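Local coordinates for protein putative adenosine kinase (Schistosoma mansoni, PDB 3VAS) that probably catalyses the ATP-dependent phosphorylation of adenosine to AMP, as an adenosine kinase of the ribokinase-like pfkB family, at residues A[235-241]-A[278-284]; A[22-27]-A[95-100]; A[203-207]-A[270-276]; A[41-46]-A[144-149]. One frame throughout, in Å; residues are numbered along the deposited sequence.

In the fold
From the N terminus, residues 22-27 lead into strand 27-40, and the loop and helix start at 41-46 follow it. The chain then runs through helix 83-95 to 95-100, which closes contact 2, and on to 144-149, which closes contact 4; these two cross, although their centres lie about 39 Å apart, on opposite sides of the chain's centre. Helix 189-205 next ends in 203-207, and 235-241 follows. Segment 270-276 returns to that helix end, closing contact 3, just before 278-284 closes contact 1, so this pair crosses as well, and here the contacts touch through R278 and F270. Contacts 1, 2 and 3 tie together the main alpha/beta body, contact 4 what probably corresponds to the lid.

Contact 1 of 4, residues A[235-241]-A[278-284]; sequences NIVFGNE and RLVIITR
Strands 236-240 and 279-284 run side by side in parallel, their axes 4.4 Å apart at the closest and turned 19° from each other. The hydrogen bonds alternate across the gap: L279 N gives to N235 O, V237 N to L279 O (2.8 Å), I281 N to V237 O, G239 N to I281 O (3.0 Å) and T283 N to G239 O. I236 and F238 turn their backbone groups the other way, to strand 209-213 and the residue after it. This makes 236-240 an inner strand of the ribokinase-type alpha/beta domain, and helices 241-250 and 257-267 form the beta-alpha-beta crossover to 279-284. On one face I236, F238, L279 and I281 lie together, with helix 318-330 packed on L279 and I281; F238 CE1 meets I281 CD1 obliquely at 4.0 Å. On the other, V237 and V280 lie under helix 257-267. I282 bends at chi2 (-58°), which brings CD1 to 3.9 Å from G239 CA, over a residue that has no side chain. R278 runs alongside V237, CD against CG2 at 3.8 Å, while its NE bonds to I265 O and its guanidinium makes a cation-pi contact with F270. At the far end R284 NE reaches E241 OE1 at 3.2 Å in a nearly straight salt bridge, in the guanidinium plane but well above that of the carboxylate. One water joins E241 OE2 to R284 O, and R284 NH1 bonds to P288 O. N240 caps helix 241-250 and bonds to S242, its side chain about 8 Å from the bound adenosine.

Contact 2 of 4, residues A[22-27]-A[95-100]; sequences LSEGYV and IQKPFV
L22 lies against V100 and I95, and its side chain can be followed outward. CB meets V100 CG2 at 3.9 Å. Beyond CG, which stands anti to the carbonyl carbon (chi1 -63°), the branches part: CD1 touches I95 CD1 at 3.7 Å, one side chain set across the other, while CD2 sits over the centre of the Y26 ring, 3.6 Å above its plane. The carbonyl of L22 is taken by K97, whose fully extended chain carries NZ to 2.7 Å from L22 O, approaching from above the carbonyl plane. Behind this, two type II turns face each other, S23 to Y26 and K97 to V100. G25 and F99, each with positive phi, occupy the third positions, and G25 N gives an in-plane hydrogen bond to F99 O (2.8 Å). V27 N then bonds to V100 O at 3.1 Å, almost straight, just where strand 27-40 begins. E24 and F99 run side by side at the solvent side, with E24 OE2 in the ring plane at its edge, 3.8 Å from F99 CD1. Apart from the lysine tip, the direct hydrogen bonds join backbone groups, so the backbone of the two turns sets the polar match, while L22 and V100 supply most of the apolar packing; E24 OE2, 5.9 Å from K97 NZ, may add a mild electrostatic attraction.

Contact 3 of 4, residues A[203-207]-A[270-276]; sequences SLENE and FADGKKR
R276 is held between two carboxylates, E207 on the other segment and D272 on its own. E207 OE2 takes two donors, R276 NE at 3.0 Å and R276 NH2 at 2.9 Å, a side-on grip with both bonds bent, as two donors share one oxygen, and with the E207 carboxylate and R276 guanidinium planes 28° apart. D272 is gripped end-on: R276 NH2 gives to D272 OD1 (2.9 Å) and R276 NH1 to D272 OD2 (3.2 Å), each oxygen using its syn lone pair. Thus NE, NH1 and NH2 all find carboxylate acceptors, NH2 serving both acids, and the positive charge between them should ease their mutual repulsion. D272 OD2 also accepts K274 N at 3.0 Å from above the carboxylate plane, an Asx turn that gives the acid a backbone partner as well. L204 supplies the apolar cover, its CD1 over the centre of the guanidinium face, 3.5 Å from R276 NH1, and its CD2 3.8 Å from D272 CG. The bend of R276 at chi3 (-76°) turns the guanidinium toward both acids, while R276 CD rests over the F270 ring. E207, with positive phi, is the C-prime residue of the Schellman motif that ends helix 189-205. The contact therefore sets that helix terminus against the loop from helix 257-267 to strand 279-284, where Y233 also packs on L204 and A271.

Contact 4 of 4, residues A[41-46]-A[144-149]; sequences ADDFMY and LVSEKL
The hairpin joining strands 138-145 and 150-157, part of what probably corresponds to the lid of ribokinase-like enzymes, receives A41 and Y46 from the chain leaving strand 27-40. A41 N bonds to V145 O at 2.8 Å, and a water bridges A41 O to the same V145 O. A41 CB presses on L144 CG at 3.6 Å, while M45 CE touches L144 CD2. Y46 enters with its hydroxyl end toward the turn: OH makes a weak hydrogen bond to L144 O (3.0 Å), an atom near the ring plane at its edge. Over one face lies L149 CD1, a CH-pi contact 3.9 Å from the ring centroid, with Y46 and L149 passing in opposite senses. The rotation of S146 (chi1 62°) brings OG to the acceptor that its own backbone N also uses, L149 O, the OG bond being 2.8 Å. Another water links S146 OG to D43 OD1, which also forms a long salt bridge, 3.9 Å, with K148 NZ. Helix 65-70 packs on M45 and L144 through I66, L51 lies against Y46 and L144, and V145 continues beside strand 27-40 through V39.

Contact 1 of 4, residues A[235-241]-A[278-284]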
# COMPACT_ATOMS: atom_id res chain seq x y z
N ASN A 235 8.10 -12.01 4.15
CA ASN A 235 9.50 -11.83 4.49
C ASN A 235 9.76 -10.43 5.02
O ASN A 235 10.69 -10.21 5.80
CB ASN A 235 10.38 -12.11 3.28
CG ASN A 235 10.08 -13.44 2.64
OD1 ASN A 235 9.24 -13.54 1.75
ND2 ASN A 235 10.77 -14.48 3.11
N ILE A 236 8.94 -9.48 4.57
CA ILE A 236 9.06 -8.09 5.01
C ILE A 236 7.67 -7.53 5.32
O ILE A 236 6.74 -7.68 4.53
CB ILE A 236 9.72 -7.21 3.93
CG1 ILE A 236 11.08 -7.78 3.52
CG2 ILE A 236 9.88 -5.77 4.42
CD1 ILE A 236 11.82 -6.94 2.50
N VAL A 237 7.53 -6.88 6.48
CA VAL A 237 6.27 -6.27 6.87
C VAL A 237 6.45 -4.78 7.13
O VAL A 237 7.32 -4.38 7.91
CB VAL A 237 5.67 -6.94 8.13
CG1 VAL A 237 4.35 -6.28 8.51
CG2 VAL A 237 5.46 -8.43 7.90
N PHE A 238 5.62 -3.97 6.48
CA PHE A 238 5.62 -2.53 6.67
C PHE A 238 4.41 -2.12 7.50
O PHE A 238 3.33 -2.69 7.36
CB PHE A 238 5.53 -1.80 5.32
CG PHE A 238 6.72 -2.00 4.42
CD1 PHE A 238 7.79 -1.12 4.46
CD2 PHE A 238 6.76 -3.04 3.52
CE1 PHE A 238 8.88 -1.28 3.63
CE2 PHE A 238 7.85 -3.22 2.67
CZ PHE A 238 8.91 -2.34 2.73
N GLY A 239 4.59 -1.11 8.35
CA GLY A 239 3.48 -0.58 9.12
C GLY A 239 3.77 0.84 9.55
O GLY A 239 4.90 1.31 9.43
N ASN A 240 2.75 1.54 10.04
CA ASN A 240 2.97 2.83 10.69
C ASN A 240 2.57 2.76 12.16
O ASN A 240 2.12 1.72 12.64
CB ASN A 240 2.27 3.98 9.94
CG ASN A 240 0.75 3.88 9.97
OD1 ASN A 240 0.16 3.22 10.83
ND2 ASN A 240 0.10 4.54 9.02
N GLU A 241 2.72 3.87 12.88
CA GLU A 241 2.47 3.89 14.32
C GLU A 241 1.03 3.51 14.71
O GLU A 241 0.83 2.71 15.62
CB GLU A 241 2.86 5.25 14.91
CG GLU A 241 2.88 5.27 16.44
CD GLU A 241 3.87 6.27 17.00
OE1 GLU A 241 4.56 5.94 17.98
OE2 GLU A 241 3.96 7.39 16.45
N ARG A 278 12.49 -12.63 9.07
CA ARG A 278 11.48 -11.66 8.63
C ARG A 278 11.85 -10.27 9.10
O ARG A 278 12.20 -10.07 10.26
CB ARG A 278 10.08 -12.02 9.14
CG ARG A 278 9.05 -10.94 8.79
CD ARG A 278 7.62 -11.42 8.93
NE ARG A 278 7.39 -12.02 10.23
CZ ARG A 278 7.14 -13.31 10.43
NH1 ARG A 278 7.07 -14.15 9.41
NH2 ARG A 278 6.97 -13.74 11.67
N LEU A 279 11.77 -9.30 8.19
CA LEU A 279 12.10 -7.92 8.50
C LEU A 279 10.83 -7.10 8.75
O LEU A 279 9.87 -7.18 7.99
CB LEU A 279 12.90 -7.31 7.34
CG LEU A 279 13.34 -5.86 7.49
CD1 LEU A 279 14.28 -5.72 8.67
CD2 LEU A 279 13.98 -5.35 6.21
N VAL A 280 10.83 -6.32 9.83
CA VAL A 280 9.68 -5.49 10.16
C VAL A 280 10.10 -4.02 10.24
O VAL A 280 11.09 -3.69 10.89
CB VAL A 280 9.02 -5.93 11.48
CG1 VAL A 280 7.78 -5.10 11.78
CG2 VAL A 280 8.65 -7.42 11.42
N ILE A 281 9.35 -3.15 9.57
CA ILE A 281 9.67 -1.73 9.54
C ILE A 281 8.43 -0.93 9.90
O ILE A 281 7.42 -1.00 9.21
CB ILE A 281 10.16 -1.28 8.15
CG1 ILE A 281 11.37 -2.12 7.71
CG2 ILE A 281 10.47 0.21 8.12
CD1 ILE A 281 11.86 -1.82 6.30
N ILE A 282 8.51 -0.17 10.99
CA ILE A 282 7.38 0.62 11.44
C ILE A 282 7.72 2.11 11.36
O ILE A 282 8.57 2.60 12.10
CB ILE A 282 7.00 0.28 12.90
CG1 ILE A 282 6.72 -1.22 13.04
CG2 ILE A 282 5.81 1.11 13.37
CD1 ILE A 282 5.61 -1.72 12.13
N THR A 283 7.06 2.82 10.46
CA THR A 283 7.29 4.25 10.33
C THR A 283 6.51 5.02 11.41
O THR A 283 5.50 4.54 11.91
CB THR A 283 6.95 4.77 8.92
OG1 THR A 283 5.59 4.46 8.60
CG2 THR A 283 7.87 4.13 7.88
N ARG A 284 7.00 6.21 11.76
CA ARG A 284 6.42 6.98 12.87
C ARG A 284 6.35 8.48 12.55
O ARG A 284 6.64 9.32 13.41
CB ARG A 284 7.22 6.75 14.16
CG ARG A 284 7.16 5.32 14.70
CD ARG A 284 7.98 5.14 15.97
NE ARG A 284 7.61 6.09 17.02
CZ ARG A 284 8.43 7.00 17.55
NH1 ARG A 284 9.69 7.09 17.12
NH2 ARG A 284 8.00 7.81 18.50
O HOH W 1 5.24 9.70 15.95

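Contact 2 of 4, residues A[22-27]-A[95-100]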
# COMPACT_ATOMS: atom_id res chain seq x y z
N LEU A 22 17.61 -6.14 -13.35
CA LEU A 22 16.51 -7.03 -13.00
C LEU A 22 15.73 -7.53 -14.21
O LEU A 22 15.44 -6.78 -15.14
CB LEU A 22 15.55 -6.33 -12.03
CG LEU A 22 16.08 -5.91 -10.66
CD1 LEU A 22 15.04 -5.06 -9.93
CD2 LEU A 22 16.45 -7.13 -9.82
N SER A 23 15.39 -8.81 -14.17
CA SER A 23 14.57 -9.46 -15.18
C SER A 23 13.19 -8.79 -15.30
O SER A 23 12.71 -8.17 -14.35
CB SER A 23 14.39 -10.93 -14.81
OG SER A 23 13.53 -11.59 -15.71
N GLU A 24 12.57 -8.90 -16.47
CA GLU A 24 11.21 -8.36 -16.65
C GLU A 24 10.22 -9.12 -15.78
O GLU A 24 10.35 -10.33 -15.58
CB GLU A 24 10.79 -8.42 -18.12
CG GLU A 24 11.54 -7.45 -19.03
CD GLU A 24 10.95 -7.39 -20.43
OE1 GLU A 24 9.94 -8.08 -20.69
OE2 GLU A 24 11.49 -6.63 -21.26
N GLY A 25 9.23 -8.41 -15.25
CA GLY A 25 8.26 -9.00 -14.36
C GLY A 25 8.88 -9.56 -13.08
O GLY A 25 8.35 -10.49 -12.49
N TYR A 26 10.01 -8.99 -12.68
CA TYR A 26 10.68 -9.38 -11.45
C TYR A 26 9.81 -9.10 -10.22
O TYR A 26 9.84 -9.85 -9.24
CB TYR A 26 12.01 -8.63 -11.33
CG TYR A 26 12.97 -9.20 -10.32
CD1 TYR A 26 13.83 -10.23 -10.66
CD2 TYR A 26 13.03 -8.69 -9.02
CE1 TYR A 26 14.72 -10.75 -9.74
CE2 TYR A 26 13.92 -9.21 -8.10
CZ TYR A 26 14.76 -10.24 -8.46
OH TYR A 26 15.64 -10.75 -7.55
N VAL A 27 9.04 -8.02 -10.29
CA VAL A 27 8.19 -7.57 -9.20
C VAL A 27 6.72 -7.66 -9.59
O VAL A 27 6.31 -7.14 -10.64
CB VAL A 27 8.49 -6.10 -8.81
CG1 VAL A 27 7.52 -5.62 -7.74
CG2 VAL A 27 9.93 -5.95 -8.34
N ILE A 95 13.14 2.28 -10.71
CA ILE A 95 14.09 1.37 -11.37
C ILE A 95 14.29 1.73 -12.84
O ILE A 95 15.37 1.52 -13.40
CB ILE A 95 13.67 -0.10 -11.17
CG1 ILE A 95 13.68 -0.42 -9.66
CG2 ILE A 95 14.59 -1.04 -11.92
CD1 ILE A 95 13.35 -1.85 -9.32
N GLN A 96 13.25 2.29 -13.46
CA GLN A 96 13.37 2.94 -14.76
C GLN A 96 13.72 1.98 -15.90
O GLN A 96 14.12 2.41 -16.98
CB GLN A 96 14.40 4.07 -14.68
CG GLN A 96 14.12 5.28 -15.55
CD GLN A 96 15.25 6.29 -15.48
OE1 GLN A 96 16.15 6.18 -14.64
NE2 GLN A 96 15.21 7.29 -16.36
N LYS A 97 13.58 0.69 -15.66
CA LYS A 97 13.70 -0.30 -16.73
C LYS A 97 12.30 -0.80 -17.07
O LYS A 97 11.57 -1.26 -16.19
CB LYS A 97 14.58 -1.47 -16.31
CG LYS A 97 14.66 -2.54 -17.39
CD LYS A 97 15.34 -3.80 -16.92
CE LYS A 97 15.43 -4.81 -18.06
NZ LYS A 97 16.10 -6.07 -17.64
N PRO A 98 11.93 -0.70 -18.36
CA PRO A 98 10.56 -1.04 -18.78
C PRO A 98 10.16 -2.47 -18.44
O PRO A 98 10.94 -3.40 -18.68
CB PRO A 98 10.61 -0.86 -20.31
CG PRO A 98 11.80 0.04 -20.57
CD PRO A 98 12.78 -0.28 -19.48
N PHE A 99 8.98 -2.63 -17.85
CA PHE A 99 8.33 -3.93 -17.65
C PHE A 99 8.90 -4.78 -16.52
O PHE A 99 8.58 -5.96 -16.41
CB PHE A 99 8.29 -4.73 -18.96
CG PHE A 99 7.96 -3.91 -20.17
CD1 PHE A 99 8.76 -3.96 -21.30
CD2 PHE A 99 6.85 -3.08 -20.18
CE1 PHE A 99 8.46 -3.20 -22.42
CE2 PHE A 99 6.54 -2.32 -21.29
CZ PHE A 99 7.35 -2.38 -22.41
N VAL A 100 9.73 -4.19 -15.68
CA VAL A 100 10.24 -4.92 -14.52
C VAL A 100 9.11 -5.25 -13.54
O VAL A 100 9.17 -6.26 -12.83
CB VAL A 100 11.41 -4.17 -13.82
CG1 VAL A 100 10.97 -2.81 -13.32
CG2 VAL A 100 11.98 -5.00 -12.68
O HOH W 2 12.79 -3.64 -20.28

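Contact 3 of 4, residues A[203-207]-A[270-276]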
# COMPACT_ATOMS: atom_id res chain seq x y z
N SER A 203 4.96 -17.93 -3.02
CA SER A 203 6.20 -17.26 -2.66
C SER A 203 7.02 -18.06 -1.65
O SER A 203 8.20 -18.34 -1.88
CB SER A 203 5.92 -15.85 -2.12
OG SER A 203 7.12 -15.21 -1.70
N LEU A 204 6.39 -18.45 -0.55
CA LEU A 204 7.09 -19.17 0.51
C LEU A 204 7.63 -20.52 0.04
O LEU A 204 8.77 -20.88 0.36
CB LEU A 204 6.19 -19.37 1.73
CG LEU A 204 6.95 -19.72 3.01
CD1 LEU A 204 7.79 -18.54 3.45
CD2 LEU A 204 6.00 -20.15 4.13
N GLU A 205 6.83 -21.25 -0.71
CA GLU A 205 7.25 -22.57 -1.20
C GLU A 205 8.40 -22.45 -2.19
O GLU A 205 9.20 -23.38 -2.33
CB GLU A 205 6.07 -23.35 -1.80
CG GLU A 205 5.63 -22.88 -3.18
CD GLU A 205 4.45 -23.69 -3.72
OE1 GLU A 205 4.37 -23.86 -4.96
OE2 GLU A 205 3.62 -24.15 -2.91
N ASN A 206 8.51 -21.31 -2.87
CA ASN A 206 9.58 -21.09 -3.83
C ASN A 206 10.70 -20.19 -3.31
O ASN A 206 11.59 -19.80 -4.07
CB ASN A 206 9.03 -20.56 -5.15
CG ASN A 206 8.22 -21.60 -5.90
OD1 ASN A 206 7.03 -21.41 -6.15
ND2 ASN A 206 8.87 -22.70 -6.26
N GLU A 207 10.65 -19.87 -2.02
CA GLU A 207 11.67 -19.04 -1.37
C GLU A 207 11.85 -17.68 -2.05
O GLU A 207 12.97 -17.22 -2.25
CB GLU A 207 13.01 -19.77 -1.26
CG GLU A 207 13.09 -20.74 -0.09
CD GLU A 207 12.89 -20.05 1.25
OE1 GLU A 207 13.73 -19.19 1.61
OE2 GLU A 207 11.90 -20.35 1.95
N PHE A 270 6.83 -18.68 10.62
CA PHE A 270 6.40 -18.78 9.23
C PHE A 270 5.48 -19.99 9.10
O PHE A 270 5.54 -20.92 9.91
CB PHE A 270 7.60 -18.89 8.29
CG PHE A 270 8.31 -17.59 8.07
CD1 PHE A 270 7.97 -16.79 6.99
CD2 PHE A 270 9.30 -17.16 8.94
CE1 PHE A 270 8.61 -15.58 6.78
CE2 PHE A 270 9.94 -15.96 8.73
CZ PHE A 270 9.60 -15.17 7.65
N ALA A 271 4.64 -19.98 8.07
CA ALA A 271 3.60 -21.00 7.90
C ALA A 271 4.13 -22.43 7.82
O ALA A 271 3.46 -23.36 8.27
CB ALA A 271 2.74 -20.68 6.70
N ASP A 272 5.31 -22.62 7.23
CA ASP A 272 5.89 -23.96 7.14
C ASP A 272 6.72 -24.31 8.38
O ASP A 272 7.27 -25.41 8.48
CB ASP A 272 6.71 -24.14 5.86
CG ASP A 272 7.81 -23.10 5.71
OD1 ASP A 272 8.48 -23.11 4.66
OD2 ASP A 272 8.01 -22.29 6.64
N GLY A 273 6.81 -23.37 9.31
CA GLY A 273 7.55 -23.59 10.54
C GLY A 273 9.05 -23.56 10.35
O GLY A 273 9.81 -23.82 11.28
N LYS A 274 9.48 -23.24 9.13
CA LYS A 274 10.90 -23.17 8.81
C LYS A 274 11.53 -21.94 9.45
O LYS A 274 10.93 -20.86 9.45
CB LYS A 274 11.09 -23.12 7.29
CG LYS A 274 12.39 -23.73 6.80
CD LYS A 274 12.28 -25.24 6.73
CE LYS A 274 11.40 -25.68 5.57
NZ LYS A 274 12.02 -25.34 4.25
N LYS A 275 12.73 -22.11 9.99
CA LYS A 275 13.47 -20.99 10.55
C LYS A 275 13.91 -20.06 9.43
O LYS A 275 14.60 -20.47 8.50
CB LYS A 275 14.69 -21.48 11.34
N ARG A 276 13.50 -18.80 9.52
CA ARG A 276 13.67 -17.86 8.43
C ARG A 276 13.64 -16.44 8.98
O ARG A 276 13.02 -16.18 10.01
CB ARG A 276 12.54 -18.05 7.41
CG ARG A 276 12.77 -17.42 6.05
CD ARG A 276 11.58 -17.63 5.12
NE ARG A 276 11.49 -18.99 4.58
CZ ARG A 276 10.68 -19.94 5.04
NH1 ARG A 276 9.88 -19.70 6.07
NH2 ARG A 276 10.66 -21.14 4.47

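Contact 4 of 4, residues A[41-46]-A[144-149]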
# COMPACT_ATOMS: atom_id res chain seq x y z
N ALA A 41 -11.88 19.98 1.99
CA ALA A 41 -13.13 19.72 2.71
C ALA A 41 -13.41 20.77 3.77
O ALA A 41 -12.50 21.30 4.42
CB ALA A 41 -13.10 18.34 3.33
N ASP A 42 -14.70 21.08 3.95
CA ASP A 42 -15.14 21.96 5.02
C ASP A 42 -15.11 21.19 6.34
O ASP A 42 -15.17 19.96 6.35
CB ASP A 42 -16.55 22.47 4.75
CG ASP A 42 -16.72 23.00 3.33
OD1 ASP A 42 -16.44 24.19 3.10
OD2 ASP A 42 -17.15 22.21 2.46
N ASP A 43 -15.02 21.92 7.44
CA ASP A 43 -14.87 21.30 8.76
C ASP A 43 -16.07 20.45 9.18
O ASP A 43 -15.91 19.49 9.93
CB ASP A 43 -14.57 22.36 9.81
CG ASP A 43 -13.39 23.24 9.44
OD1 ASP A 43 -12.24 22.77 9.55
OD2 ASP A 43 -13.62 24.40 9.03
N PHE A 44 -17.26 20.80 8.70
CA PHE A 44 -18.46 20.05 9.08
C PHE A 44 -18.42 18.61 8.57
O PHE A 44 -18.99 17.72 9.19
CB PHE A 44 -19.75 20.77 8.64
CG PHE A 44 -20.02 20.72 7.15
CD1 PHE A 44 -20.59 19.60 6.56
CD2 PHE A 44 -19.76 21.83 6.35
CE1 PHE A 44 -20.85 19.56 5.20
CE2 PHE A 44 -20.02 21.80 4.99
CZ PHE A 44 -20.57 20.67 4.41
N MET A 45 -17.74 18.41 7.44
CA MET A 45 -17.68 17.11 6.78
C MET A 45 -17.16 16.01 7.70
O MET A 45 -17.64 14.87 7.65
CB MET A 45 -16.82 17.18 5.52
CG MET A 45 -17.38 18.08 4.43
SD MET A 45 -18.73 17.30 3.53
CE MET A 45 -17.89 15.90 2.82
N TYR A 46 -16.18 16.34 8.52
CA TYR A 46 -15.55 15.36 9.41
C TYR A 46 -16.48 14.95 10.54
O TYR A 46 -16.48 13.80 10.96
CB TYR A 46 -14.21 15.88 9.93
CG TYR A 46 -13.26 16.24 8.81
CD1 TYR A 46 -12.41 15.28 8.27
CD2 TYR A 46 -13.25 17.51 8.26
CE1 TYR A 46 -11.55 15.60 7.22
CE2 TYR A 46 -12.40 17.84 7.22
CZ TYR A 46 -11.56 16.88 6.70
OH TYR A 46 -10.72 17.20 5.66
N LEU A 144 -10.40 13.70 1.76
CA LEU A 144 -10.83 14.98 2.31
C LEU A 144 -9.66 15.73 2.95
O LEU A 144 -9.14 15.31 3.98
CB LEU A 144 -11.95 14.77 3.32
CG LEU A 144 -13.38 14.78 2.77
CD1 LEU A 144 -13.58 13.78 1.64
CD2 LEU A 144 -14.38 14.53 3.90
N VAL A 145 -9.26 16.83 2.34
CA VAL A 145 -8.10 17.57 2.82
C VAL A 145 -8.49 18.88 3.51
O VAL A 145 -9.31 19.65 2.99
CB VAL A 145 -7.09 17.86 1.69
CG1 VAL A 145 -5.95 18.73 2.19
CG2 VAL A 145 -6.56 16.55 1.11
N SER A 146 -7.92 19.11 4.69
CA SER A 146 -8.06 20.40 5.35
C SER A 146 -6.82 20.67 6.20
O SER A 146 -5.99 19.79 6.40
CB SER A 146 -9.33 20.46 6.20
OG SER A 146 -9.30 19.50 7.23
N GLU A 147 -6.70 21.90 6.69
CA GLU A 147 -5.58 22.26 7.54
C GLU A 147 -5.65 21.50 8.86
O GLU A 147 -4.62 21.18 9.45
CB GLU A 147 -5.56 23.77 7.78
CG GLU A 147 -4.36 24.26 8.56
CD GLU A 147 -4.33 25.77 8.69
OE1 GLU A 147 -4.30 26.46 7.64
OE2 GLU A 147 -4.36 26.27 9.83
N LYS A 148 -6.87 21.20 9.29
CA LYS A 148 -7.10 20.49 10.54
C LYS A 148 -6.89 18.98 10.40
O LYS A 148 -6.20 18.36 11.21
CB LYS A 148 -8.52 20.75 11.05
CG LYS A 148 -8.64 20.97 12.55
CD LYS A 148 -8.79 22.44 12.88
CE LYS A 148 -9.99 23.04 12.17
NZ LYS A 148 -10.06 24.52 12.30
N LEU A 149 -7.49 18.40 9.36
CA LEU A 149 -7.51 16.94 9.20
C LEU A 149 -7.34 16.49 7.75
O LEU A 149 -7.64 17.24 6.81
CB LEU A 149 -8.84 16.37 9.72
CG LEU A 149 -9.28 16.62 11.16
CD1 LEU A 149 -10.73 17.07 11.20
CD2 LEU A 149 -9.10 15.36 11.98
O HOH W 3 -10.35 22.62 3.07
O HOH W 4 -11.28 20.37 9.25